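PDB 6YXQ: activating signal cointegrator 1 complex subunit 2 from Homo sapiens, which binds polyubiquitin chains through its CUE domain and, as part of the ASCC complex, recruits ASCC3 and ALKBH3 to sites of DNA damage. Local coordinates for residues Q356-S359 with S360-Q363; L374-V377 with A378-I381; Q401-E404 with S405-G409. All blocks are in the same frame, centred on the assembly; numbering follows the deposited sequence.

Interaction 1 of 3, residues Q356-S359 with S360-Q363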
loop_
_atom_site.group_PDB
_atom_site.type_symbol
_atom_site.label_atom_id
_atom_site.label_comp_id
_atom_site.label_asym_id
_atom_site.label_seq_id
_atom_site.Cartn_x
_atom_site.Cartn_y
_atom_site.Cartn_z
ATOM N N GLN B 356 30.832 -3.271 -22.335
ATOM C CA GLN B 356 31.519 -3.092 -21.062
ATOM C C GLN B 356 30.818 -3.862 -19.950
ATOM O O GLN B 356 31.463 -4.557 -19.149
ATOM C CB GLN B 356 31.589 -1.603 -20.728
ATOM C CG GLN B 356 32.300 -1.276 -19.432
ATOM C CD GLN B 356 32.887 0.121 -19.434
ATOM O OE1 GLN B 356 33.487 0.557 -20.420
ATOM N NE2 GLN B 356 32.709 0.836 -18.332
ATOM N N ILE B 357 29.489 -3.736 -19.880
ATOM C CA ILE B 357 28.732 -4.431 -18.846
ATOM C C ILE B 357 29.036 -5.919 -18.881
ATOM O O ILE B 357 29.252 -6.544 -17.835
ATOM C CB ILE B 357 27.223 -4.166 -19.000
ATOM C CG1 ILE B 357 26.876 -2.737 -18.596
ATOM C CG2 ILE B 357 26.421 -5.136 -18.151
ATOM C CD1 ILE B 357 25.424 -2.396 -18.819
ATOM N N PHE B 358 29.078 -6.512 -20.079
ATOM C CA PHE B 358 29.293 -7.962 -20.106
ATOM C C PHE B 358 30.756 -8.346 -19.878
ATOM O O PHE B 358 31.041 -9.367 -19.225
ATOM C CB PHE B 358 28.751 -8.548 -21.406
ATOM C CG PHE B 358 27.265 -8.775 -21.365
ATOM C CD1 PHE B 358 26.743 -9.922 -20.797
ATOM C CD2 PHE B 358 26.386 -7.814 -21.843
ATOM C CE1 PHE B 358 25.377 -10.122 -20.739
ATOM C CE2 PHE B 358 25.023 -8.011 -21.784
ATOM C CZ PHE B 358 24.517 -9.164 -21.234
ATOM N N SER B 359 31.690 -7.532 -20.375
ATOM C CA SER B 359 33.098 -7.762 -20.084
ATOM C C SER B 359 33.366 -7.763 -18.586
ATOM O O SER B 359 34.270 -8.466 -18.118
ATOM C CB SER B 359 33.943 -6.695 -20.771
ATOM O OG SER B 359 33.761 -5.433 -20.145
ATOM N N SER B 360 32.602 -6.984 -17.820
ATOM C CA SER B 360 32.862 -6.906 -16.388
ATOM C C SER B 360 32.341 -8.111 -15.620
ATOM O O SER B 360 32.657 -8.250 -14.431
ATOM C CB SER B 360 32.268 -5.619 -15.800
ATOM O OG SER B 360 30.909 -5.435 -16.162
ATOM N N LEU B 361 31.569 -8.996 -16.259
ATOM C CA LEU B 361 31.042 -10.162 -15.559
ATOM C C LEU B 361 31.270 -11.459 -16.326
ATOM O O LEU B 361 30.617 -12.464 -16.029
ATOM C CB LEU B 361 29.555 -9.983 -15.248
ATOM C CG LEU B 361 28.638 -9.360 -16.297
ATOM C CD1 LEU B 361 28.394 -10.303 -17.478
ATOM C CD2 LEU B 361 27.320 -8.982 -15.642
ATOM N N LEU B 362 32.163 -11.453 -17.320
ATOM C CA LEU B 362 32.644 -12.694 -17.935
ATOM C C LEU B 362 32.939 -13.807 -16.932
ATOM O O LEU B 362 32.663 -14.977 -17.208
ATOM C CB LEU B 362 33.920 -12.440 -18.740
ATOM C CG LEU B 362 33.850 -11.491 -19.926
ATOM C CD1 LEU B 362 35.240 -11.282 -20.503
ATOM C CD2 LEU B 362 32.897 -12.034 -20.966
ATOM N N GLN B 363 33.520 -13.467 -15.778
ATOM C CA GLN B 363 33.944 -14.483 -14.820
ATOM C C GLN B 363 32.802 -15.041 -13.975
ATOM O O GLN B 363 33.000 -16.052 -13.290
ATOM C CB GLN B 363 35.029 -13.920 -13.896
ATOM C CG GLN B 363 36.452 -14.100 -14.418
ATOM C CD GLN B 363 36.761 -15.540 -14.807
ATOM O OE1 GLN B 363 36.942 -15.848 -15.985
ATOM N NE2 GLN B 363 36.827 -16.425 -13.817
#
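Ser-360 grips the preceding turn with both its hydroxyl and its backbone amide. Its OG donates to Ile-357 O at 2.6 Å, approaching from above the carbonyl plane, while its N donates to Gln-356 O at 3.0 Å and makes a weak second bond to Ile-357 O. With chi1 at 51°, the Ser-360 hydroxyl sits between its own N and carbonyl carbon and is folded back over the helix end. Gln-356 O is gripped twice, since Ser-359 OG also donates to it at 2.7 Å. Both serine hydroxyls thus return to carbonyls of the last helical turn, those of Gln-356 and Ile-357. One residue further on, Leu-361 N donates to Phe-358 O at 3.0 Å in a fairly straight bond, 158° at the hydrogen, arriving well above the carbonyl plane. This three-residue spacing follows the four-residue bond of Ser-360 N and marks the C-terminal end of helix 348-359, where the chain turns into the loop before helix 365-374. Phe-358 and Leu-361, both buried, carry the apolar packing. They point the same way, side by side, and Leu-361 CD1 meets Phe-358 CD1 at 3.7 Å, oblique to the ring. Around this patch, Leu-331 of helix 306-340 touches Phe-358, Phe-327 of that helix touches Ile-357 and Leu-361, and Phe-367 of helix 365-374 adds a further neighbour for Leu-361. Leu-362 turns to the other flank, its CG 3.5 Å from Ser-359 O, and packs against Tyr-398 of helix 394-408.

Interaction 2 of 3, residues L374-V377 with A378-I381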
loop_
_atom_site.group_PDB
_atom_site.type_symbol
_atom_site.label_atom_id
_atom_site.label_comp_id
_atom_site.label_asym_id
_atom_site.label_seq_id
_atom_site.Cartn_x
_atom_site.Cartn_y
_atom_site.Cartn_z
ATOM N N LEU B 374 17.579 -17.433 -19.208
ATOM C CA LEU B 374 16.330 -16.664 -19.167
ATOM C C LEU B 374 16.234 -15.595 -20.262
ATOM O O LEU B 374 15.239 -15.543 -20.989
ATOM C CB LEU B 374 16.139 -16.028 -17.789
ATOM C CG LEU B 374 14.724 -15.535 -17.496
ATOM C CD1 LEU B 374 13.748 -16.696 -17.426
ATOM C CD2 LEU B 374 14.709 -14.755 -16.199
ATOM N N PHE B 375 17.234 -14.720 -20.381
ATOM C CA PHE B 375 17.325 -13.723 -21.450
ATOM C C PHE B 375 18.565 -14.035 -22.276
ATOM O O PHE B 375 19.663 -13.554 -21.955
ATOM C CB PHE B 375 17.430 -12.304 -20.897
ATOM C CG PHE B 375 16.352 -11.931 -19.923
ATOM C CD1 PHE B 375 15.190 -11.318 -20.360
ATOM C CD2 PHE B 375 16.517 -12.150 -18.566
ATOM C CE1 PHE B 375 14.207 -10.950 -19.465
ATOM C CE2 PHE B 375 15.537 -11.784 -17.665
ATOM C CZ PHE B 375 14.380 -11.188 -18.113
ATOM N N PRO B 376 18.440 -14.819 -23.347
ATOM C CA PRO B 376 19.632 -15.239 -24.103
ATOM C C PRO B 376 20.471 -14.054 -24.562
ATOM O O PRO B 376 19.946 -13.050 -25.051
ATOM C CB PRO B 376 19.048 -16.019 -25.292
ATOM C CG PRO B 376 17.594 -15.708 -25.306
ATOM C CD PRO B 376 17.213 -15.421 -23.882
ATOM N N VAL B 377 21.793 -14.185 -24.386
ATOM C CA VAL B 377 22.724 -13.113 -24.736
ATOM C C VAL B 377 22.854 -12.978 -26.249
ATOM O O VAL B 377 22.900 -11.863 -26.783
ATOM C CB VAL B 377 24.096 -13.359 -24.079
ATOM C CG1 VAL B 377 25.158 -12.511 -24.750
ATOM C CG2 VAL B 377 24.048 -13.069 -22.585
ATOM N N ALA B 378 22.920 -14.108 -26.964
ATOM C CA ALA B 378 23.110 -14.070 -28.412
ATOM C C ALA B 378 22.035 -13.242 -29.098
ATOM O O ALA B 378 22.301 -12.569 -30.099
ATOM C CB ALA B 378 23.115 -15.487 -28.976
ATOM N N GLU B 379 20.815 -13.276 -28.569
ATOM C CA GLU B 379 19.716 -12.550 -29.193
ATOM C C GLU B 379 19.862 -11.043 -29.008
ATOM O O GLU B 379 19.450 -10.270 -29.881
ATOM C CB GLU B 379 18.386 -13.067 -28.633
ATOM C CG GLU B 379 17.311 -12.030 -28.413
ATOM C CD GLU B 379 16.061 -12.637 -27.822
ATOM O OE1 GLU B 379 16.027 -13.875 -27.673
ATOM O OE2 GLU B 379 15.114 -11.884 -27.512
ATOM N N ASP B 380 20.462 -10.603 -27.899
ATOM C CA ASP B 380 20.680 -9.175 -27.705
ATOM C C ASP B 380 21.949 -8.692 -28.404
ATOM O O ASP B 380 22.028 -7.522 -28.793
ATOM C CB ASP B 380 20.727 -8.847 -26.210
ATOM C CG ASP B 380 19.367 -8.977 -25.543
ATOM O OD1 ASP B 380 18.348 -8.687 -26.205
ATOM O OD2 ASP B 380 19.311 -9.377 -24.360
ATOM N N ILE B 381 22.940 -9.570 -28.582
ATOM C CA ILE B 381 24.134 -9.191 -29.333
ATOM C C ILE B 381 23.791 -8.966 -30.800
ATOM O O ILE B 381 24.297 -8.033 -31.438
ATOM C CB ILE B 381 25.230 -10.258 -29.165
ATOM C CG1 ILE B 381 25.845 -10.184 -27.770
ATOM C CG2 ILE B 381 26.311 -10.097 -30.221
ATOM C CD1 ILE B 381 27.105 -11.027 -27.636
HETATM O O HOH W 1 20.607 -10.504 -22.416
#
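Val-377 and Ile-381 span the first turn of helix 377-387, which the chain enters through Pro-376 after leaving helix 365-374. Ile-381 N donates to Val-377 O at 2.9 Å, nearly in line with the carbonyl, as in a regular alpha-helical i to i+4 bond. The same oxygen takes a weak bond from Asp-380 N at 3.0 Å, bent to 126° at the hydrogen. Beside this backbone link the two branched side chains cross at a slant, and Val-377 CG1 touches Ile-381 CD1 at 3.8 Å. CG1 of Val-377 stands opposite its own backbone N (chi1 163°), which carries that methyl forward along the turn toward the isoleucine. Both side chains are buried, where Ile-399 of helix 394-408 packs against each of them. The helix start is also tied backward, because Val-377 N donates to Asp-372 OD1 in the preceding helix. On the outer side the Pro-376 ring and the extended Glu-379 chain come together, with Pro-376 CG 3.4 Å from Glu-379 OE1; this is a van der Waals approach of a ring methylene to a carboxylate oxygen. Asp-380 reaches back from the new helix to the linker through a water molecule. That water donates one hydrogen to Asp-380 OD2 at 2.6 Å and the other to Phe-375 O at 3.2 Å.

Interaction 3 of 3, residues Q401-E404 with S405-G409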
loop_
_atom_site.group_PDB
_atom_site.type_symbol
_atom_site.label_atom_id
_atom_site.label_comp_id
_atom_site.label_asym_id
_atom_site.label_seq_id
_atom_site.Cartn_x
_atom_site.Cartn_y
_atom_site.Cartn_z
ATOM N N GLN B 401 31.808 -16.751 -26.013
ATOM C CA GLN B 401 32.602 -17.879 -25.542
ATOM C C GLN B 401 32.622 -17.931 -24.026
ATOM O O GLN B 401 32.846 -19.006 -23.453
ATOM C CB GLN B 401 34.027 -17.847 -26.106
ATOM C CG GLN B 401 34.792 -19.151 -25.790
ATOM C CD GLN B 401 35.642 -19.675 -26.942
ATOM O OE1 GLN B 401 36.830 -19.373 -27.034
ATOM N NE2 GLN B 401 35.040 -20.494 -27.808
ATOM N N ALA B 402 32.344 -16.804 -23.364
ATOM C CA ALA B 402 32.065 -16.866 -21.938
ATOM C C ALA B 402 30.792 -17.667 -21.695
ATOM O O ALA B 402 30.809 -18.697 -21.008
ATOM C CB ALA B 402 31.948 -15.458 -21.360
ATOM N N VAL B 403 29.690 -17.233 -22.316
ATOM C CA VAL B 403 28.401 -17.901 -22.149
ATOM C C VAL B 403 28.557 -19.402 -22.347
ATOM O O VAL B 403 28.211 -20.205 -21.471
ATOM C CB VAL B 403 27.364 -17.318 -23.124
ATOM C CG1 VAL B 403 26.090 -18.150 -23.105
ATOM C CG2 VAL B 403 27.074 -15.868 -22.781
ATOM N N GLU B 404 29.114 -19.787 -23.498
ATOM C CA GLU B 404 29.357 -21.193 -23.794
ATOM C C GLU B 404 30.030 -21.891 -22.626
ATOM O O GLU B 404 29.486 -22.843 -22.057
ATOM C CB GLU B 404 30.214 -21.322 -25.048
ATOM C CG GLU B 404 30.535 -22.759 -25.412
ATOM C CD GLU B 404 30.796 -22.927 -26.893
ATOM O OE1 GLU B 404 31.984 -22.942 -27.290
ATOM O OE2 GLU B 404 29.811 -23.036 -27.657
ATOM N N SER B 405 31.202 -21.400 -22.223
ATOM C CA SER B 405 31.934 -22.109 -21.181
ATOM C C SER B 405 31.160 -22.106 -19.870
ATOM O O SER B 405 31.223 -23.084 -19.118
ATOM C CB SER B 405 33.324 -21.506 -21.002
ATOM O OG SER B 405 33.347 -20.645 -19.888
ATOM N N ALA B 406 30.378 -21.053 -19.617
ATOM C CA ALA B 406 29.541 -21.017 -18.422
ATOM C C ALA B 406 28.598 -22.210 -18.383
ATOM O O ALA B 406 28.402 -22.833 -17.333
ATOM C CB ALA B 406 28.752 -19.714 -18.370
ATOM N N TRP B 407 28.004 -22.549 -19.527
ATOM C CA TRP B 407 27.183 -23.750 -19.582
ATOM C C TRP B 407 28.048 -24.999 -19.477
ATOM O O TRP B 407 27.723 -25.930 -18.727
ATOM C CB TRP B 407 26.365 -23.757 -20.872
ATOM C CG TRP B 407 25.211 -22.790 -20.871
ATOM C CD1 TRP B 407 25.251 -21.455 -21.166
ATOM C CD2 TRP B 407 23.846 -23.092 -20.572
ATOM N NE1 TRP B 407 23.991 -20.908 -21.063
ATOM C CE2 TRP B 407 23.113 -21.895 -20.700
ATOM C CE3 TRP B 407 23.170 -24.259 -20.208
ATOM C CZ2 TRP B 407 21.742 -21.836 -20.477
ATOM C CZ3 TRP B 407 21.810 -24.199 -19.987
ATOM C CH2 TRP B 407 21.110 -22.997 -20.120
ATOM N N GLU B 408 29.188 -25.010 -20.175
ATOM C CA GLU B 408 29.972 -26.234 -20.286
ATOM C C GLU B 408 30.547 -26.674 -18.949
ATOM O O GLU B 408 30.913 -27.846 -18.800
ATOM C CB GLU B 408 31.090 -26.052 -21.314
ATOM C CG GLU B 408 30.596 -26.024 -22.760
ATOM C CD GLU B 408 31.711 -26.257 -23.766
ATOM O OE1 GLU B 408 31.533 -27.104 -24.672
ATOM O OE2 GLU B 408 32.768 -25.596 -23.646
ATOM N N GLY B 409 30.619 -25.772 -17.970
ATOM C CA GLY B 409 31.092 -26.157 -16.654
ATOM C C GLY B 409 30.177 -27.137 -15.949
ATOM O O GLY B 409 30.645 -27.992 -15.192
HETATM O O HOH W 2 32.216 -18.002 -18.919
#
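One helical turn apart, Val-403 and Trp-407 are brought together by their first torsions: chi1 of 171° sends Val-403 CG1 forward along the helix, while chi1 of -74° swings the indole of Trp-407 back toward it. The two side chains lie alongside each other, with Val-403 CG1 3.9 Å from Trp-407 CD1. Val-403 O lies in the indole plane at the ring edge, 3.2 Å from Trp-407 CD1, and also accepts a hydrogen bond from Trp-407 N at 3.1 Å. The indole NE1 donates to Asp-372 OD2 of helix 365-374. An alanine in place of Trp-407 is likely to leave that carboxylate oxygen without its indole donor and open a gap beside Val-403. Glu-404 and Glu-408 run side by side, Glu-404 OE1 and Glu-408 OE2 4.6 Å apart, and would probably repel each other only mildly, since both residues are exposed. A water bridges Ala-402 O, to which it donates at 2.6 Å, and Ser-405 OG at 3.0 Å. Ala-406 N donates to Ala-402 O at 2.8 Å, and Glu-408 N to Glu-404 O at 2.9 Å, a ladder of i to i+4 bonds, the alpha-helical pattern, in the C-terminal part of helix 394-408.

From the N terminus onward, interaction 1 ends helix 348-359, interaction 2 starts helix 377-387, and interaction 3 lies in the C-terminal part of helix 394-408. Each is local to one continuous stretch, so none closes a long loop; they follow in series without nesting or crossing. Their centres lie about 13 to 14 Å apart, and each touches the other two. Phe-358 CE1 of interaction 1 packs on Val-377 CG2 of interaction 2 at 3.7 Å, Leu-362 CD2 on Ala-402 CB of interaction 3 at 3.6 Å, and Val-377 CB faces Val-403 CG2 at 4.1 Å. Together they join three helices of this mainly helical chain, the N-terminal part of the longer protein.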